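Local coordinates for protein probable benzoylformate decarboxylase (Rhodococcus jostii, PDB 7ORX) that probably works as an enzyme of the thiamine diphosphate-dependent family and binds thiamine diphosphate with residues of its N-terminal and C-terminal binding domains, at residues A373-F386 with G396-L410. Sequence-based numbering, arbitrary orientation.
Sequences AIYVNESTSTSDAF and GSYYFPASGGLGFGL. With TPP (thiamine diphosphate), chain I.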
ATOM      1  N   ALA C 373       6.368 -43.154  -2.760  1.00 72.40           N
ATOM      2  CA  ALA C 373       5.874 -42.281  -1.673  1.00 70.76           C
ATOM      3  C   ALA C 373       6.084 -40.830  -2.098  1.00 68.82           C
ATOM      4  O   ALA C 373       6.989 -40.591  -2.882  1.00 70.47           O
ATOM      5  CB  ALA C 373       6.572 -42.580  -0.387  1.00 70.17           C
ATOM      6  N   ILE C 374       5.282 -39.925  -1.561  1.00 65.83           N
ATOM      7  CA  ILE C 374       5.478 -38.450  -1.572  1.00 63.79           C
ATOM      8  C   ILE C 374       5.945 -38.013  -0.184  1.00 62.98           C
ATOM      9  O   ILE C 374       5.212 -38.296   0.764  1.00 62.65           O
ATOM     10  CB  ILE C 374       4.138 -37.763  -1.902  1.00 63.53           C
ATOM     11  CG1 ILE C 374       3.637 -38.165  -3.288  1.00 63.84           C
ATOM     12  CG2 ILE C 374       4.247 -36.258  -1.747  1.00 62.97           C
ATOM     13  CD1 ILE C 374       2.304 -37.630  -3.635  1.00 63.38           C
ATOM     14  N   TYR C 375       7.076 -37.318  -0.047  1.00 62.31           N
ATOM     15  CA  TYR C 375       7.543 -36.869   1.285  1.00 62.92           C
ATOM     16  C   TYR C 375       7.266 -35.385   1.446  1.00 62.59           C
ATOM     17  O   TYR C 375       7.815 -34.620   0.686  1.00 61.53           O
ATOM     18  CB  TYR C 375       9.020 -37.206   1.509  1.00 63.46           C
ATOM     19  CG  TYR C 375       9.300 -38.686   1.440  1.00 64.17           C
ATOM     20  CD1 TYR C 375       9.103 -39.524   2.523  1.00 65.36           C
ATOM     21  CD2 TYR C 375       9.695 -39.268   0.258  1.00 64.50           C
ATOM     22  CE1 TYR C 375       9.348 -40.892   2.435  1.00 66.39           C
ATOM     23  CE2 TYR C 375       9.923 -40.623   0.145  1.00 65.26           C
ATOM     24  CZ  TYR C 375       9.767 -41.447   1.234  1.00 66.47           C
ATOM     25  OH  TYR C 375      10.013 -42.784   1.076  1.00 67.43           O
ATOM     26  N   VAL C 376       6.479 -35.005   2.440  1.00 63.60           N
ATOM     27  CA  VAL C 376       6.355 -33.580   2.833  1.00 64.75           C
ATOM     28  C   VAL C 376       7.239 -33.356   4.062  1.00 67.03           C
ATOM     29  O   VAL C 376       6.876 -33.796   5.158  1.00 69.22           O
ATOM     30  CB  VAL C 376       4.896 -33.185   3.082  1.00 65.01           C
ATOM     31  CG1 VAL C 376       4.757 -31.769   3.595  1.00 64.89           C
ATOM     32  CG2 VAL C 376       4.046 -33.363   1.835  1.00 65.22           C
ATOM     33  N   ASN C 377       8.365 -32.682   3.857  1.00 68.90           N
ATOM     34  CA  ASN C 377       9.466 -32.443   4.818  1.00 71.38           C
ATOM     35  C   ASN C 377       9.321 -31.072   5.467  1.00 72.97           C
ATOM     36  O   ASN C 377       9.205 -30.111   4.756  1.00 74.58           O
ATOM     37  CB  ASN C 377      10.794 -32.477   4.074  1.00 72.42           C
ATOM     38  CG  ASN C 377      11.964 -32.590   5.009  1.00 76.43           C
ATOM     39  OD1 ASN C 377      12.022 -31.884   6.003  1.00 82.87           O
ATOM     40  ND2 ASN C 377      12.872 -33.507   4.737  1.00 78.00           N
ATOM     41  N   GLU C 378       9.362 -30.980   6.783  1.00 77.36           N
ATOM     42  CA  GLU C 378       9.481 -29.687   7.494  1.00 80.81           C
ATOM     43  C   GLU C 378      10.316 -29.958   8.738  1.00 80.88           C
ATOM     44  O   GLU C 378       9.804 -29.858   9.848  1.00 83.20           O
ATOM     45  CB  GLU C 378       8.098 -29.120   7.784  1.00 83.24           C
ATOM     46  CG  GLU C 378       8.136 -27.669   8.256  1.00 88.93           C
ATOM     47  CD  GLU C 378       6.756 -27.025   8.422  1.00 97.31           C
ATOM     48  OE1 GLU C 378       6.394 -26.150   7.545  1.00 98.22           O
ATOM     49  OE2 GLU C 378       5.997 -27.438   9.372  1.00 97.23           O
ATOM     50  N   SER C 379      11.539 -30.411   8.512  1.00 83.27           N
ATOM     51  CA  SER C 379      12.504 -30.880   9.546  1.00 83.45           C
ATOM     52  C   SER C 379      13.810 -30.166   9.233  1.00 83.94           C
ATOM     53  O   SER C 379      14.539 -30.630   8.309  1.00 84.26           O
ATOM     54  CB  SER C 379      12.674 -32.373   9.541  1.00 82.77           C
ATOM     55  OG  SER C 379      13.593 -32.787  10.545  1.00 87.81           O
ATOM     56  N   THR C 380      14.035 -29.042   9.902  1.00 82.77           N
ATOM     57  CA  THR C 380      14.939 -27.991   9.392  1.00 83.65           C
ATOM     58  C   THR C 380      16.394 -28.437   9.555  1.00 84.06           C
ATOM     59  O   THR C 380      17.163 -28.191   8.609  1.00 84.16           O
ATOM     60  CB  THR C 380      14.488 -26.638   9.955  1.00 86.11           C
ATOM     61  OG1 THR C 380      14.147 -26.818  11.315  1.00 82.91           O
ATOM     62  CG2 THR C 380      13.247 -26.110   9.257  1.00 86.25           C
ATOM     63  N   SER C 381      16.745 -29.193  10.609  1.00 85.78           N
ATOM     64  CA  SER C 381      18.163 -29.533  10.934  1.00 84.27           C
ATOM     65  C   SER C 381      18.630 -30.843  10.292  1.00 81.36           C
ATOM     66  O   SER C 381      19.813 -31.120  10.413  1.00 79.53           O
ATOM     67  CB  SER C 381      18.398 -29.563  12.426  1.00 86.31           C
ATOM     68  OG  SER C 381      17.904 -30.763  12.986  1.00 86.62           O
ATOM     69  N   THR C 382      17.774 -31.571   9.576  1.00 80.55           N
ATOM     70  CA  THR C 382      18.007 -32.960   9.098  1.00 81.41           C
ATOM     71  C   THR C 382      18.216 -33.019   7.580  1.00 84.39           C
ATOM     72  O   THR C 382      18.031 -34.098   6.998  1.00 87.35           O
ATOM     73  CB  THR C 382      16.785 -33.817   9.423  1.00 81.45           C
ATOM     74  OG1 THR C 382      15.683 -33.352   8.650  1.00 86.34           O
ATOM     75  CG2 THR C 382      16.391 -33.757  10.877  1.00 83.76           C
ATOM     76  N   SER C 383      18.558 -31.913   6.929  1.00 84.92           N
ATOM     77  CA  SER C 383      18.576 -31.850   5.449  1.00 82.47           C
ATOM     78  C   SER C 383      19.669 -32.759   4.852  1.00 80.45           C
ATOM     79  O   SER C 383      19.366 -33.578   4.005  1.00 77.03           O
ATOM     80  CB  SER C 383      18.697 -30.449   5.002  1.00 82.39           C
ATOM     81  OG  SER C 383      17.750 -30.299   3.975  1.00 89.41           O
ATOM     82  N   ASP C 384      20.922 -32.595   5.254  1.00 83.09           N
ATOM     83  CA  ASP C 384      22.085 -33.407   4.786  1.00 85.97           C
ATOM     84  C   ASP C 384      21.762 -34.907   4.928  1.00 85.37           C
ATOM     85  O   ASP C 384      22.045 -35.677   3.974  1.00 87.27           O
ATOM     86  CB  ASP C 384      23.354 -33.005   5.545  1.00 91.07           C
ATOM     87  CG  ASP C 384      24.033 -31.751   5.007  1.00 96.99           C
ATOM     88  OD1 ASP C 384      23.498 -31.149   4.049  1.00102.29           O
ATOM     89  OD2 ASP C 384      25.117 -31.379   5.541  1.00103.47           O
ATOM     90  N   ALA C 385      21.162 -35.306   6.052  1.00 82.37           N
ATOM     91  CA  ALA C 385      20.711 -36.691   6.327  1.00 80.97           C
ATOM     92  C   ALA C 385      19.683 -37.137   5.280  1.00 80.08           C
ATOM     93  O   ALA C 385      19.840 -38.204   4.702  1.00 86.77           O
ATOM     94  CB  ALA C 385      20.137 -36.757   7.715  1.00 80.75           C
ATOM     95  N   PHE C 386      18.644 -36.357   5.045  1.00 76.67           N
ATOM     96  CA  PHE C 386      17.577 -36.720   4.081  1.00 76.13           C
ATOM     97  C   PHE C 386      18.206 -37.040   2.708  1.00 75.22           C
ATOM     98  O   PHE C 386      17.936 -38.079   2.117  1.00 74.85           O
ATOM     99  CB  PHE C 386      16.545 -35.583   4.034  1.00 74.78           C
ATOM    100  CG  PHE C 386      15.377 -35.889   3.155  1.00 71.07           C
ATOM    101  CD1 PHE C 386      15.443 -35.707   1.804  1.00 70.39           C
ATOM    102  CD2 PHE C 386      14.254 -36.470   3.686  1.00 71.42           C
ATOM    103  CE1 PHE C 386      14.393 -36.073   0.984  1.00 69.77           C
ATOM    104  CE2 PHE C 386      13.201 -36.854   2.876  1.00 70.70           C
ATOM    105  CZ  PHE C 386      13.280 -36.650   1.519  1.00 70.27           C
ATOM    106  N   GLY C 396       7.052 -35.280  -8.232  1.00 64.99           N
ATOM    107  CA  GLY C 396       6.212 -34.914  -7.086  1.00 66.10           C
ATOM    108  C   GLY C 396       6.487 -35.776  -5.863  1.00 65.99           C
ATOM    109  O   GLY C 396       5.527 -36.011  -5.131  1.00 66.73           O
ATOM    110  N   SER C 397       7.752 -36.114  -5.597  1.00 65.28           N
ATOM    111  CA  SER C 397       8.151 -36.996  -4.479  1.00 65.25           C
ATOM    112  C   SER C 397       8.608 -36.234  -3.231  1.00 65.60           C
ATOM    113  O   SER C 397       8.695 -36.895  -2.179  1.00 66.34           O
ATOM    114  CB  SER C 397       9.204 -37.942  -4.915  1.00 65.45           C
ATOM    115  OG  SER C 397       8.678 -38.822  -5.890  1.00 66.18           O
ATOM    116  N   TYR C 398       8.857 -34.927  -3.311  1.00 65.19           N
ATOM    117  CA  TYR C 398       9.378 -34.090  -2.201  1.00 64.70           C
ATOM    118  C   TYR C 398       8.740 -32.692  -2.254  1.00 64.72           C
ATOM    119  O   TYR C 398       8.749 -32.070  -3.312  1.00 64.03           O
ATOM    120  CB  TYR C 398      10.901 -33.984  -2.299  1.00 64.75           C
ATOM    121  CG  TYR C 398      11.569 -33.241  -1.168  1.00 65.34           C
ATOM    122  CD1 TYR C 398      11.886 -33.887   0.001  1.00 65.37           C
ATOM    123  CD2 TYR C 398      11.881 -31.895  -1.247  1.00 66.04           C
ATOM    124  CE1 TYR C 398      12.485 -33.232   1.055  1.00 65.58           C
ATOM    125  CE2 TYR C 398      12.478 -31.214  -0.191  1.00 65.90           C
ATOM    126  CZ  TYR C 398      12.787 -31.898   0.960  1.00 66.20           C
ATOM    127  OH  TYR C 398      13.363 -31.280   2.031  1.00 69.80           O
ATOM    128  N   TYR C 399       8.226 -32.238  -1.118  1.00 65.20           N
ATOM    129  CA  TYR C 399       7.779 -30.850  -0.866  1.00 65.20           C
ATOM    130  C   TYR C 399       8.373 -30.404   0.477  1.00 66.01           C
ATOM    131  O   TYR C 399       8.346 -31.133   1.419  1.00 63.91           O
ATOM    132  CB  TYR C 399       6.251 -30.733  -0.895  1.00 64.92           C
ATOM    133  CG  TYR C 399       5.679 -31.229  -2.185  1.00 64.27           C
ATOM    134  CD1 TYR C 399       5.674 -30.450  -3.305  1.00 64.60           C
ATOM    135  CD2 TYR C 399       5.214 -32.515  -2.313  1.00 65.38           C
ATOM    136  CE1 TYR C 399       5.187 -30.904  -4.523  1.00 63.71           C
ATOM    137  CE2 TYR C 399       4.738 -33.003  -3.519  1.00 64.90           C
ATOM    138  CZ  TYR C 399       4.712 -32.187  -4.622  1.00 63.50           C
ATOM    139  OH  TYR C 399       4.234 -32.718  -5.756  1.00 62.23           O
ATOM    140  N   PHE C 400       8.897 -29.183   0.513  1.00 68.17           N
ATOM    141  CA  PHE C 400       9.440 -28.491   1.704  1.00 68.02           C
ATOM    142  C   PHE C 400       8.978 -27.034   1.587  1.00 66.53           C
ATOM    143  O   PHE C 400       8.929 -26.485   0.506  1.00 62.11           O
ATOM    144  CB  PHE C 400      10.964 -28.687   1.733  1.00 69.11           C
ATOM    145  CG  PHE C 400      11.669 -27.979   2.855  1.00 70.84           C
ATOM    146  CD1 PHE C 400      11.839 -26.622   2.850  1.00 72.34           C
ATOM    147  CD2 PHE C 400      12.134 -28.674   3.955  1.00 74.42           C
ATOM    148  CE1 PHE C 400      12.470 -25.972   3.903  1.00 74.00           C
ATOM    149  CE2 PHE C 400      12.747 -28.028   5.019  1.00 75.19           C
ATOM    150  CZ  PHE C 400      12.893 -26.669   5.003  1.00 74.46           C
ATOM    151  N   PRO C 401       8.658 -26.346   2.695  1.00 68.67           N
ATOM    152  CA  PRO C 401       8.139 -24.988   2.620  1.00 70.19           C
ATOM    153  C   PRO C 401       9.090 -24.060   1.860  1.00 71.11           C
ATOM    154  O   PRO C 401      10.225 -23.920   2.284  1.00 75.76           O
ATOM    155  CB  PRO C 401       8.010 -24.547   4.096  1.00 70.97           C
ATOM    156  CG  PRO C 401       8.822 -25.541   4.875  1.00 70.24           C
ATOM    157  CD  PRO C 401       8.747 -26.819   4.080  1.00 69.25           C
ATOM    158  N   ALA C 402       8.591 -23.396   0.823  1.00 70.74           N
ATOM    159  CA  ALA C 402       9.432 -22.659  -0.150  1.00 68.80           C
ATOM    160  C   ALA C 402       9.914 -21.328   0.420  1.00 67.48           C
ATOM    161  O   ALA C 402      10.814 -20.778  -0.178  1.00 66.37           O
ATOM    162  CB  ALA C 402       8.721 -22.501  -1.476  1.00 66.79           C
ATOM    163  N   SER C 403       9.379 -20.829   1.523  1.00 68.45           N
ATOM    164  CA  SER C 403       9.970 -19.648   2.206  1.00 71.99           C
ATOM    165  C   SER C 403      10.298 -19.997   3.661  1.00 73.43           C
ATOM    166  O   SER C 403      10.435 -19.099   4.477  1.00 74.12           O
ATOM    167  CB  SER C 403       9.080 -18.440   2.118  1.00 72.30           C
ATOM    168  OG  SER C 403       8.115 -18.468   3.166  1.00 74.65           O
ATOM    169  N   GLY C 404      10.449 -21.279   3.965  1.00 77.54           N
ATOM    170  CA  GLY C 404      10.740 -21.770   5.328  1.00 78.95           C
ATOM    171  C   GLY C 404       9.760 -21.227   6.351  1.00 80.92           C
ATOM    172  O   GLY C 404      10.095 -21.210   7.530  1.00 83.73           O
ATOM    173  N   GLY C 405       8.587 -20.782   5.904  1.00 83.18           N
ATOM    174  CA  GLY C 405       7.442 -20.495   6.782  1.00 83.54           C
ATOM    175  C   GLY C 405       6.972 -21.771   7.439  1.00 82.70           C
ATOM    176  O   GLY C 405       6.467 -22.649   6.712  1.00 83.65           O
ATOM    177  N   LEU C 406       7.194 -21.923   8.742  1.00 83.23           N
ATOM    178  CA  LEU C 406       6.825 -23.202   9.413  1.00 83.52           C
ATOM    179  C   LEU C 406       5.310 -23.227   9.594  1.00 81.53           C
ATOM    180  O   LEU C 406       4.693 -22.155   9.604  1.00 82.78           O
ATOM    181  CB  LEU C 406       7.577 -23.400  10.728  1.00 84.61           C
ATOM    182  CG  LEU C 406       9.089 -23.578  10.587  1.00 86.14           C
ATOM    183  CD1 LEU C 406       9.682 -24.000  11.924  1.00 87.27           C
ATOM    184  CD2 LEU C 406       9.442 -24.580   9.484  1.00 85.34           C
ATOM    185  N   GLY C 407       4.751 -24.425   9.651  1.00 79.67           N
ATOM    186  CA  GLY C 407       3.298 -24.667   9.657  1.00 78.51           C
ATOM    187  C   GLY C 407       2.788 -25.015   8.280  1.00 74.61           C
ATOM    188  O   GLY C 407       1.563 -25.032   8.102  1.00 76.98           O
ATOM    189  N   PHE C 408       3.703 -25.281   7.356  1.00 70.92           N
ATOM    190  CA  PHE C 408       3.396 -25.838   6.027  1.00 69.72           C
ATOM    191  C   PHE C 408       3.273 -27.357   6.099  1.00 70.22           C
ATOM    192  O   PHE C 408       2.322 -27.880   5.574  1.00 70.93           O
ATOM    193  CB  PHE C 408       4.464 -25.407   5.035  1.00 69.02           C
ATOM    194  CG  PHE C 408       4.450 -26.136   3.721  1.00 68.07           C
ATOM    195  CD1 PHE C 408       3.684 -25.670   2.681  1.00 67.91           C
ATOM    196  CD2 PHE C 408       5.242 -27.257   3.511  1.00 69.17           C
ATOM    197  CE1 PHE C 408       3.693 -26.311   1.455  1.00 67.21           C
ATOM    198  CE2 PHE C 408       5.254 -27.895   2.284  1.00 68.69           C
ATOM    199  CZ  PHE C 408       4.453 -27.431   1.267  1.00 68.07           C
ATOM    200  N   GLY C 409       4.214 -28.052   6.728  1.00 70.68           N
ATOM    201  CA  GLY C 409       4.380 -29.513   6.575  1.00 70.17           C
ATOM    202  C   GLY C 409       3.174 -30.335   6.988  1.00 69.72           C
ATOM    203  O   GLY C 409       2.601 -31.043   6.131  1.00 73.41           O
ATOM    204  N   LEU C 410       2.767 -30.269   8.243  1.00 68.53           N
ATOM    205  CA  LEU C 410       1.654 -31.133   8.701  1.00 68.80           C
ATOM    206  C   LEU C 410       0.451 -30.930   7.796  1.00 67.58           C
ATOM    207  O   LEU C 410      -0.053 -31.894   7.227  1.00 68.40           O
ATOM    208  CB  LEU C 410       1.324 -30.854  10.170  1.00 70.66           C
ATOM    209  CG  LEU C 410       1.061 -32.141  10.934  1.00 73.05           C
ATOM    210  CD1 LEU C 410       1.153 -31.947  12.443  1.00 75.66           C
ATOM    211  CD2 LEU C 410      -0.277 -32.701  10.519  1.00 73.42           C
TER
HETATM  212  N1' TPP I 601       8.576 -19.177  12.826  1.00 77.55           N
HETATM  213  C2' TPP I 601       8.147 -19.539  11.610  1.00 80.67           C
HETATM  214  CM2 TPP I 601       6.699 -19.359  11.292  1.00 81.97           C
HETATM  215  N3' TPP I 601       8.924 -20.042  10.651  1.00 78.00           N
HETATM  216  C4' TPP I 601      10.230 -20.188  10.924  1.00 78.49           C
HETATM  217  N4' TPP I 601      10.986 -20.689   9.937  1.00 78.57           N
HETATM  218  C5' TPP I 601      10.778 -19.849  12.184  1.00 77.74           C
HETATM  219  C6' TPP I 601       9.880 -19.328  13.094  1.00 72.67           C
HETATM  220  C7' TPP I 601      12.248 -20.029  12.529  1.00 83.19           C
HETATM  221  N3  TPP I 601      12.673 -21.448  12.621  1.00 83.33           N
HETATM  222  C2  TPP I 601      13.467 -22.010  11.705  1.00 87.60           C
HETATM  223  S1  TPP I 601      13.884 -23.631  12.077  1.00 84.99           S
HETATM  224  C5  TPP I 601      12.942 -23.513  13.533  1.00 91.47           C
HETATM  225  C4  TPP I 601      12.295 -22.324  13.641  1.00 88.71           C
HETATM  226  CM4 TPP I 601      11.333 -21.943  14.727  1.00 85.90           C
HETATM  227  C6  TPP I 601      12.944 -24.631  14.539  1.00 86.98           C
HETATM  228  C7  TPP I 601      11.963 -25.723  14.227  1.00 89.35           C
HETATM  229  O7  TPP I 601      12.713 -26.952  14.191  1.00 84.16           O
HETATM  230  PA  TPP I 601      11.990 -28.370  14.316  1.00 78.77           P
HETATM  231  O1A TPP I 601      10.699 -28.568  13.593  1.00 84.94           O
HETATM  232  O2A TPP I 601      11.953 -28.617  15.787  1.00109.98           O
HETATM  233  O3A TPP I 601      13.142 -29.210  13.583  1.00 76.23           O
HETATM  234  PB  TPP I 601      14.716 -29.356  13.974  1.00 83.26           P
HETATM  235  O1B TPP I 601      15.357 -30.307  12.976  1.00 70.48           O
HETATM  236  O2B TPP I 601      15.320 -27.968  13.947  1.00 64.48           O
HETATM  237  O3B TPP I 601      14.684 -29.933  15.373  1.00 90.75           O
HETATM  238  O   HOH W   1       3.736 -28.124  10.006  1.00 77.22           O
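With CG anti to the backbone N (chi1 -168°) and the chain extended to CD, Glu378 carries its carboxylate to the backbone of Gly407-Gly409, while the trans chi1 of Phe386 (-176°) lays its ring against Tyr398. The setting is a beta-alpha-beta unit of the C-terminal thiamine diphosphate-binding domain: parallel strands 374-378 and 398-399, joined through helix 383-389, lie at one edge of its parallel sheet, 398-399 outermost within this chain. Tyr375 N donates to Ser397 O from above the carbonyl plane, Tyr399 N returns a bond to Tyr375 O in the plane of the Tyr375 carbonyl, and Asn377 N reaches Tyr399 O at 2.9 Å. On the sheet face of Tyr375 and Tyr398, Tyr398 CE1 sits 3.4 Å above the Phe386 ring, toward its rim, with the planes inclined at 52°. On the other, Ile374 CG2 meets the Tyr399 ring in plane at its edge. Asn377 OD1 accepts from Ser379 N in an Asx turn and approaches the Phe400 ring edge. Beyond it, Ser381 N and OG both bond thiamine diphosphate O1B, and Gly404 O accepts from N4' of thiamine diphosphate at 2.6 Å. Leu406 N donates to N3', and its CD2 packs on Glu378 CG (3.6 Å). The buried carboxylate is gripped by backbone amides: Gly409 N and Gly407 N donate weakly to OE1 and OE2 respectively, while Phe408 N meets the syn lone pair of Glu378 OE1 at 2.8 Å.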